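Local coordinates for periplasmic branched-chain amino acid-binding protein (Burkholderia mallei, PDB 3I09) that probably binds branched-chain amino acids or related small carboxylates in the periplasm for an ABC transporter, and holds acetoacetic acid in this crystal, at residues S14-A18 / A204-T208; H52-A56 / T79-T83; N100-D106 / H119-M125. All blocks are in the same frame, centred on the assembly; numbering follows the deposited sequence.

Overall arrangement
All three contacts line the cleft where acetoacetic acid sits. Contact 3 is the most deeply buried, its centre about 5 Å from the centre of the chain. Contact 1 is also buried, while contact 2 is only partly so. Contact 2 joins the loops after strands 43-51 and 72-77 of the six-stranded lobe. Contact 3 joins those after the neighbouring strands 97-100 and 117-119, where the chain leaves this lobe for the other. The two meet where Ser81 OG reaches Ala105 N. Contact 1 bridges the two lobes, with one direct backbone bond and a water. Contact 2 relies on side-chain amides and a histidine, contact 3 mostly on carbonyls gripped by side chains and backbone.

Contact 1: S14-A18 / A204-T208; sequences SGLYA and AGGDT. With AAE (acetoacetic acid), chain C.
The ring of Tyr17 carries methyl C9 of the acetoacetic acid on one face, near the rim. The opposite face is covered by CG of its neighbour Leu16, over the ring centre. At the ring edge, in plane, lie Ala204 C and Gly205 N, and Tyr17 CE1 comes to 3.5 Å from Ala204 O. An apolar contact joins Tyr17 CE1 to Ala204 CB at 3.6 Å. The first torsion of Tyr17 (-59°) sets CG beside its own backbone N, and the phenol end then swings toward 204-208. The Leu16 side chain runs across that of Asp207, and its CD1 methyl stops 3.5 Å from Asp207 OD2.

One direct hydrogen bond joins the backbones. Gly206 N donates to Leu16 O at 3.1 Å, with an angle of 152° at the hydrogen. Leu16 and Tyr17 are the middle residues of a type I turn from Gly15 to Ala18. That turn follows strand 5-11 of one lobe, and Gly206 lies in the first turn of helix 205-217 of the other. The contact therefore spans the cleft of a type I periplasmic binding protein, in which two lobes close over a ligand.

A water joins the two segments. It lies 2.8 Å from Tyr17 OH, accepts from Ala204 N and donates to Asp207 OD2. The tyrosine hydroxyl is also bonded to Tyr150 OH, which itself binds the ligand. Asp207 OD2 has a further partner in Ser180 N. Ala204 CB also touches the ligand, 3.8 Å from C9 of the acetoacetic acid.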
loop_
_atom_site.group_PDB
_atom_site.type_symbol
_atom_site.label_atom_id
_atom_site.label_comp_id
_atom_site.label_asym_id
_atom_site.label_seq_id
_atom_site.Cartn_x
_atom_site.Cartn_y
_atom_site.Cartn_z
ATOM N N SER A 14 15.511 -4.130 2.990
ATOM C CA SER A 14 16.833 -3.652 2.578
ATOM C C SER A 14 16.917 -2.752 1.346
ATOM O O SER A 14 17.939 -2.105 1.149
ATOM C CB SER A 14 17.790 -4.849 2.392
ATOM O OG SER A 14 17.275 -5.868 1.541
ATOM N N GLY A 15 15.886 -2.703 0.515
ATOM C CA GLY A 15 15.932 -1.968 -0.751
ATOM C C GLY A 15 15.049 -0.716 -0.765
ATOM O O GLY A 15 14.860 -0.050 0.273
ATOM N N LEU A 16 14.512 -0.404 -1.936
ATOM C CA LEU A 16 13.874 0.886 -2.191
ATOM C C LEU A 16 12.548 1.086 -1.409
ATOM O O LEU A 16 12.021 2.198 -1.389
ATOM C CB LEU A 16 13.618 1.077 -3.669
ATOM C CG LEU A 16 12.427 0.348 -4.316
ATOM C CD1 LEU A 16 12.247 0.856 -5.737
ATOM C CD2 LEU A 16 12.597 -1.188 -4.328
ATOM N N TYR A 17 12.001 0.022 -0.819
ATOM C CA TYR A 17 10.759 0.116 -0.021
ATOM C C TYR A 17 10.966 -0.034 1.497
ATOM O O TYR A 17 9.989 -0.047 2.257
ATOM C CB TYR A 17 9.730 -0.920 -0.511
ATOM C CG TYR A 17 9.359 -0.769 -1.968
ATOM C CD1 TYR A 17 9.130 0.461 -2.510
ATOM C CD2 TYR A 17 9.208 -1.901 -2.806
ATOM C CE1 TYR A 17 8.755 0.608 -3.851
ATOM C CE2 TYR A 17 8.855 -1.772 -4.138
ATOM C CZ TYR A 17 8.619 -0.508 -4.657
ATOM O OH TYR A 17 8.257 -0.330 -5.974
ATOM N N ALA A 18 12.215 -0.078 1.948
ATOM C CA ALA A 18 12.501 -0.364 3.364
ATOM C C ALA A 18 11.987 0.746 4.287
ATOM O O ALA A 18 11.450 0.453 5.353
ATOM C CB ALA A 18 14.022 -0.580 3.592
ATOM N N ALA A 204 6.954 3.541 -7.282
ATOM C CA ALA A 204 6.795 3.763 -5.827
ATOM C C ALA A 204 8.140 3.901 -5.142
ATOM O O ALA A 204 9.197 3.557 -5.697
ATOM C CB ALA A 204 6.036 2.610 -5.212
ATOM N N GLY A 205 8.101 4.378 -3.908
ATOM C CA GLY A 205 9.270 4.385 -3.066
ATOM C C GLY A 205 10.477 5.083 -3.659
ATOM O O GLY A 205 10.376 6.182 -4.208
ATOM N N GLY A 206 11.642 4.430 -3.565
ATOM C CA GLY A 206 12.878 5.019 -4.084
ATOM C C GLY A 206 12.812 5.373 -5.565
ATOM O O GLY A 206 13.476 6.330 -5.996
ATOM N N ASP A 207 11.997 4.636 -6.339
ATOM C CA ASP A 207 11.818 4.947 -7.781
ATOM C C ASP A 207 11.094 6.279 -7.957
ATOM O O ASP A 207 11.477 7.099 -8.784
ATOM C CB ASP A 207 11.053 3.817 -8.538
ATOM C CG ASP A 207 11.954 2.638 -8.954
ATOM O OD1 ASP A 207 13.185 2.859 -9.167
ATOM O OD2 ASP A 207 11.421 1.486 -9.055
ATOM N N THR A 208 10.034 6.495 -7.183
ATOM C CA THR A 208 9.300 7.730 -7.231
ATOM C C THR A 208 10.224 8.900 -6.820
ATOM O O THR A 208 10.230 9.961 -7.457
ATOM C CB THR A 208 8.069 7.675 -6.317
ATOM O OG1 THR A 208 7.243 6.572 -6.713
ATOM C CG2 THR A 208 7.246 8.967 -6.397
HETATM O O1 AAE C . 2.801 -2.950 -4.763
HETATM C C2 AAE C . 3.953 -2.496 -4.880
HETATM O O3 AAE C . 4.866 -3.125 -5.459
HETATM C C4 AAE C . 4.233 -1.100 -4.351
HETATM C C5 AAE C . 4.741 -1.141 -2.937
HETATM O O8 AAE C . 4.679 -2.189 -2.250
HETATM C C9 AAE C . 5.163 0.183 -2.371
HETATM O O HOH W 1 8.741 1.257 -8.274
#

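Contact 2: H52-A56 / T79-T83; sequences HQNKA and TNSAT. With AAE (acetoacetic acid), chain C.
His52 and Asn54 each make one direct hydrogen bond to the residues just before helix 81-94. His52 NE2 donates to Thr79 O at 2.8 Å, and the acceptor lies in the plane of the imidazole. Asn80 ND2 donates to Asn54 OD1 at 2.9 Å, nearly straight at 168°. The two amide planes are 30° apart. A water adds a second link, donating to Asn54 O and accepting from Asn80 ND2.

Thr83 CG2 sits almost on the normal of the His52 ring, 3.5 Å from its centroid, in a CH-pi contact. Thr83 holds OG1 between its backbone N and carbonyl carbon (chi1 76°), which lets OG1 bond to Asn80 O while CG2 lies over the ring. Nearer the surface Ala56 CB meets Ala82 CB at 4.3 Å.

Bonds within each segment fix the partners. Asn54 N donates to His52 ND1, and both ring nitrogens are therefore engaged. Asn80 is the N-cap of helix 81-94. Its OD1 accepts from Thr83 N and, weakly, from Ala82 N, while its ND2 faces Asn54.

The same turn holds the ligand. Asn80 N donates to ketone O8 at 2.9 Å. Ser81 N donates to O3, and Ser81 OG to O1 in a short bond.

With ND1 accepting and NE2 donating, His52 is consistent with a neutral ring protonated on NE2. The carboxylate end of the ligand lies at the N-terminus of helix 81-94, whose dipole would probably stabilise a negative charge there.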
loop_
_atom_site.group_PDB
_atom_site.type_symbol
_atom_site.label_atom_id
_atom_site.label_comp_id
_atom_site.label_asym_id
_atom_site.label_seq_id
_atom_site.Cartn_x
_atom_site.Cartn_y
_atom_site.Cartn_z
ATOM N N HIS A 52 12.375 -10.195 1.942
ATOM C CA HIS A 52 12.281 -10.844 0.613
ATOM C C HIS A 52 13.226 -10.301 -0.434
ATOM O O HIS A 52 13.320 -10.877 -1.517
ATOM C CB HIS A 52 10.847 -10.923 0.063
ATOM C CG HIS A 52 10.128 -9.620 -0.103
ATOM N ND1 HIS A 52 10.672 -8.501 -0.703
ATOM C CD2 HIS A 52 8.829 -9.316 0.142
ATOM C CE1 HIS A 52 9.749 -7.564 -0.796
ATOM N NE2 HIS A 52 8.623 -8.028 -0.275
ATOM N N GLN A 53 13.891 -9.199 -0.116
ATOM C CA GLN A 53 14.872 -8.600 -1.021
ATOM C C GLN A 53 14.250 -8.286 -2.388
ATOM O O GLN A 53 14.934 -8.279 -3.397
ATOM C CB GLN A 53 16.075 -9.542 -1.180
ATOM C CG GLN A 53 16.583 -10.125 0.148
ATOM C CD GLN A 53 17.958 -10.732 0.047
ATOM O OE1 GLN A 53 18.865 -10.168 -0.592
ATOM N NE2 GLN A 53 18.140 -11.875 0.692
ATOM N N ASN A 54 12.954 -8.009 -2.419
ATOM C CA ASN A 54 12.240 -7.777 -3.690
ATOM C C ASN A 54 12.328 -8.921 -4.701
ATOM O O ASN A 54 12.319 -8.691 -5.915
ATOM C CB ASN A 54 12.634 -6.437 -4.293
ATOM C CG ASN A 54 12.161 -5.311 -3.442
ATOM O OD1 ASN A 54 10.964 -5.211 -3.182
ATOM N ND2 ASN A 54 13.101 -4.451 -2.973
ATOM N N LYS A 55 12.339 -10.147 -4.161
ATOM C CA LYS A 55 12.345 -11.366 -4.945
ATOM C C LYS A 55 11.098 -12.181 -4.630
ATOM O O LYS A 55 10.923 -12.681 -3.494
ATOM C CB LYS A 55 13.580 -12.209 -4.609
ATOM C CG LYS A 55 14.929 -11.537 -4.906
ATOM C CD LYS A 55 15.129 -11.081 -6.313
ATOM C CE LYS A 55 16.578 -10.535 -6.471
ATOM N NZ LYS A 55 16.787 -9.945 -7.802
ATOM N N ALA A 56 10.244 -12.358 -5.636
ATOM C CA ALA A 56 8.998 -13.120 -5.431
ATOM C C ALA A 56 9.275 -14.544 -4.984
ATOM O O ALA A 56 8.526 -15.141 -4.184
ATOM C CB ALA A 56 8.171 -13.128 -6.732
ATOM N N THR A 79 5.636 -5.066 1.240
ATOM C CA THR A 79 5.737 -4.346 -0.021
ATOM C C THR A 79 6.082 -5.295 -1.183
ATOM O O THR A 79 6.455 -6.452 -0.981
ATOM C CB THR A 79 6.773 -3.211 0.103
ATOM O OG1 THR A 79 7.992 -3.730 0.632
ATOM C CG2 THR A 79 6.261 -2.079 1.062
ATOM N N ASN A 80 5.881 -4.772 -2.390
ATOM C CA ASN A 80 6.253 -5.388 -3.656
ATOM C C ASN A 80 5.156 -6.348 -4.160
ATOM O O ASN A 80 4.973 -7.439 -3.616
ATOM C CB ASN A 80 7.623 -6.051 -3.579
ATOM C CG ASN A 80 8.088 -6.574 -4.947
ATOM O OD1 ASN A 80 7.281 -7.171 -5.701
ATOM N ND2 ASN A 80 9.376 -6.362 -5.276
ATOM N N SER A 81 4.416 -5.907 -5.178
ATOM C CA SER A 81 3.280 -6.675 -5.674
ATOM C C SER A 81 3.673 -8.017 -6.302
ATOM O O SER A 81 2.863 -8.917 -6.299
ATOM C CB SER A 81 2.439 -5.879 -6.679
ATOM O OG SER A 81 1.704 -4.848 -6.048
ATOM N N ALA A 82 4.890 -8.146 -6.838
ATOM C CA ALA A 82 5.325 -9.452 -7.374
ATOM C C ALA A 82 5.401 -10.445 -6.202
ATOM O O ALA A 82 4.922 -11.593 -6.316
ATOM C CB ALA A 82 6.655 -9.355 -8.112
ATOM N N THR A 83 5.972 -10.007 -5.071
ATOM C CA THR A 83 6.017 -10.855 -3.877
ATOM C C THR A 83 4.630 -11.083 -3.295
ATOM O O THR A 83 4.324 -12.188 -2.820
ATOM C CB THR A 83 6.963 -10.361 -2.781
ATOM O OG1 THR A 83 6.395 -9.253 -2.082
ATOM C CG2 THR A 83 8.321 -9.967 -3.327
HETATM O O1 AAE C . 2.801 -2.950 -4.763
HETATM C C2 AAE C . 3.953 -2.496 -4.880
HETATM O O3 AAE C . 4.866 -3.125 -5.459
HETATM C C4 AAE C . 4.233 -1.100 -4.351
HETATM C C5 AAE C . 4.741 -1.141 -2.937
HETATM O O8 AAE C . 4.679 -2.189 -2.250
HETATM C C9 AAE C . 5.163 0.183 -2.371
HETATM O O HOH W 2 10.407 -7.757 -7.720
#

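Contact 3: N100-D106 / H119-M125; sequences NIGAGAD and HYAYDTM. With AAE (acetoacetic acid), chain C.
His119 and Tyr122 reach the 100-106 loop through different first torsions. In His119, CG lies opposite the backbone N (chi1 -157°), which carries the imidazole alongside Asn100 to Ala103 O. Tyr122 has CG between its N and carbonyl carbon (chi1 74°), and its ring reaches Gly102 and Gly104.

His119 NE2 donates to Ala103 O at 2.6 Å. The bond is nearly straight and the oxygen lies in the ring plane, although the donor stands above the plane of the carbonyl. Asn100 O and Gly104 O also lie at the ring edge. Tyr122 O lies over one face of the imidazole, toward its rim. The hydroxyl of Tyr122 donates to Gly102 O at 2.7 Å. Its ring atom CE2 packs 3.5 Å from Gly104 CA.

Further bonds involve the backbone. Tyr120 N donates to Asn100 O at 2.9 Å, where strands 97-100 and 117-119 run parallel. Farther on, Thr124 N donates to Gly104 O, and Asp106 N donates to Thr124 OG1 at 3.1 Å. Asn100 OD1 accepts from Ala103 N, an Asx motif within the loop. A water accepts from Tyr122 N and donates to Ile101 O. Asp106 OD2 makes a salt bridge to Arg370, and Thr124 OG1 is also bonded to Asn159.

Gly104 N donates to O1 of the acetoacetic acid at 2.7 Å. Gly102 O lies 2.7 Å from ligand O8. The loop past the end of a parallel strand thus offers backbone atoms to the ligand. Beside it, 119-125 is a crossover from the six-stranded lobe toward the second lobe, bordering the ligand cleft of a type I periplasmic binding protein.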
loop_
_atom_site.group_PDB
_atom_site.type_symbol
_atom_site.label_atom_id
_atom_site.label_comp_id
_atom_site.label_asym_id
_atom_site.label_seq_id
_atom_site.Cartn_x
_atom_site.Cartn_y
_atom_site.Cartn_z
ATOM N N ASN A 100 -2.429 -8.774 3.178
ATOM C CA ASN A 100 -1.435 -7.937 2.521
ATOM C C ASN A 100 -1.658 -6.448 2.773
ATOM O O ASN A 100 -2.764 -5.928 2.567
ATOM C CB ASN A 100 -1.369 -8.182 1.035
ATOM C CG ASN A 100 -0.151 -7.487 0.428
ATOM O OD1 ASN A 100 -0.147 -6.273 0.297
ATOM N ND2 ASN A 100 0.916 -8.256 0.149
ATOM N N ILE A 101 -0.605 -5.785 3.273
ATOM C CA ILE A 101 -0.648 -4.347 3.521
ATOM C C ILE A 101 0.176 -3.550 2.497
ATOM O O ILE A 101 -0.315 -2.589 1.876
ATOM C CB ILE A 101 -0.103 -3.999 4.938
ATOM C CG1 ILE A 101 -1.123 -4.363 6.034
ATOM C CG2 ILE A 101 0.214 -2.510 5.044
ATOM C CD1 ILE A 101 -1.450 -5.755 6.126
ATOM N N GLY A 102 1.446 -3.919 2.330
ATOM C CA GLY A 102 2.362 -3.033 1.641
ATOM C C GLY A 102 2.213 -2.950 0.131
ATOM O O GLY A 102 2.620 -1.944 -0.463
ATOM N N ALA A 103 1.633 -3.983 -0.483
ATOM C CA ALA A 103 1.553 -4.093 -1.929
ATOM C C ALA A 103 0.250 -3.511 -2.434
ATOM O O ALA A 103 -0.760 -3.525 -1.751
ATOM C CB ALA A 103 1.699 -5.560 -2.384
ATOM N N GLY A 104 0.296 -2.951 -3.636
ATOM C CA GLY A 104 -0.847 -2.296 -4.207
ATOM C C GLY A 104 -1.661 -2.960 -5.272
ATOM O O GLY A 104 -2.795 -2.579 -5.466
ATOM N N ALA A 105 -1.104 -3.922 -6.006
ATOM C CA ALA A 105 -1.800 -4.380 -7.207
ATOM C C ALA A 105 -3.221 -4.851 -6.904
ATOM O O ALA A 105 -3.427 -5.766 -6.077
ATOM C CB ALA A 105 -1.028 -5.500 -7.916
ATOM N N ASP A 106 -4.200 -4.278 -7.612
ATOM C CA ASP A 106 -5.605 -4.692 -7.427
ATOM C C ASP A 106 -5.899 -6.123 -7.906
ATOM O O ASP A 106 -6.973 -6.657 -7.635
ATOM C CB ASP A 106 -6.594 -3.668 -8.018
ATOM C CG ASP A 106 -6.643 -3.650 -9.539
ATOM O OD1 ASP A 106 -5.693 -4.094 -10.210
ATOM O OD2 ASP A 106 -7.650 -3.108 -10.071
ATOM N N HIS A 119 -6.866 -7.605 1.471
ATOM C CA HIS A 119 -6.040 -6.504 0.979
ATOM C C HIS A 119 -6.417 -5.290 1.814
ATOM O O HIS A 119 -7.501 -4.731 1.690
ATOM C CB HIS A 119 -6.227 -6.294 -0.533
ATOM C CG HIS A 119 -5.055 -5.602 -1.198
ATOM N ND1 HIS A 119 -5.084 -5.210 -2.518
ATOM C CD2 HIS A 119 -3.810 -5.312 -0.753
ATOM C CE1 HIS A 119 -3.935 -4.641 -2.835
ATOM N NE2 HIS A 119 -3.136 -4.692 -1.785
ATOM N N TYR A 120 -5.513 -4.921 2.722
ATOM C CA TYR A 120 -5.908 -4.165 3.889
ATOM C C TYR A 120 -5.855 -2.639 3.779
ATOM O O TYR A 120 -6.737 -1.963 4.339
ATOM C CB TYR A 120 -5.113 -4.600 5.118
ATOM C CG TYR A 120 -5.740 -4.222 6.456
ATOM C CD1 TYR A 120 -6.658 -5.068 7.078
ATOM C CD2 TYR A 120 -5.328 -3.065 7.150
ATOM C CE1 TYR A 120 -7.189 -4.758 8.332
ATOM C CE2 TYR A 120 -5.879 -2.732 8.402
ATOM C CZ TYR A 120 -6.791 -3.604 8.996
ATOM O OH TYR A 120 -7.362 -3.317 10.216
ATOM N N ALA A 121 -4.819 -2.103 3.133
ATOM C CA ALA A 121 -4.503 -0.661 3.246
ATOM C C ALA A 121 -4.886 0.223 2.070
ATOM O O ALA A 121 -5.432 1.322 2.259
ATOM C CB ALA A 121 -3.031 -0.465 3.588
ATOM N N TYR A 122 -4.571 -0.220 0.870
ATOM C CA TYR A 122 -4.798 0.552 -0.359
ATOM C C TYR A 122 -4.684 -0.411 -1.537
ATOM O O TYR A 122 -4.200 -1.509 -1.376
ATOM C CB TYR A 122 -3.792 1.684 -0.545
ATOM C CG TYR A 122 -2.432 1.225 -0.942
ATOM C CD1 TYR A 122 -1.626 0.527 -0.046
ATOM C CD2 TYR A 122 -1.990 1.337 -2.258
ATOM C CE1 TYR A 122 -0.360 0.032 -0.436
ATOM C CE2 TYR A 122 -0.713 0.885 -2.643
ATOM C CZ TYR A 122 0.075 0.213 -1.748
ATOM O OH TYR A 122 1.316 -0.254 -2.151
ATOM N N ASP A 123 -5.134 0.004 -2.708
ATOM C CA ASP A 123 -4.765 -0.711 -3.937
ATOM C C ASP A 123 -4.679 0.246 -5.097
ATOM O O ASP A 123 -4.957 1.449 -4.976
ATOM C CB ASP A 123 -5.665 -1.940 -4.253
ATOM C CG ASP A 123 -7.101 -1.591 -4.609
ATOM O OD1 ASP A 123 -7.351 -0.526 -5.194
ATOM O OD2 ASP A 123 -7.980 -2.442 -4.287
ATOM N N THR A 124 -4.251 -0.276 -6.227
ATOM C CA THR A 124 -4.050 0.570 -7.412
ATOM C C THR A 124 -5.322 1.134 -8.019
ATOM O O THR A 124 -5.281 2.188 -8.664
ATOM C CB THR A 124 -3.278 -0.204 -8.485
ATOM O OG1 THR A 124 -3.930 -1.450 -8.739
ATOM C CG2 THR A 124 -1.866 -0.465 -8.007
HETATM N N MSE A 125 -6.466 0.480 -7.822
HETATM C CA MSE A 125 -7.740 1.079 -8.250
HETATM C C MSE A 125 -8.050 2.351 -7.426
HETATM O O MSE A 125 -8.437 3.355 -7.984
HETATM C CB MSE A 125 -8.864 0.043 -8.136
HETATM C CG MSE A 125 -10.202 0.548 -8.448
HETATM SE SE MSE A 125 -10.277 0.967 -10.383
HETATM C CE MSE A 125 -10.491 -0.841 -11.009
HETATM O O1 AAE C . 2.801 -2.950 -4.763
HETATM C C2 AAE C . 3.953 -2.496 -4.880
HETATM O O3 AAE C . 4.866 -3.125 -5.459
HETATM C C4 AAE C . 4.233 -1.100 -4.351
HETATM C C5 AAE C . 4.741 -1.141 -2.937
HETATM O O8 AAE C . 4.679 -2.189 -2.250
HETATM C C9 AAE C . 5.163 0.183 -2.371
HETATM O O HOH W 3 -2.882 -2.716 0.874
#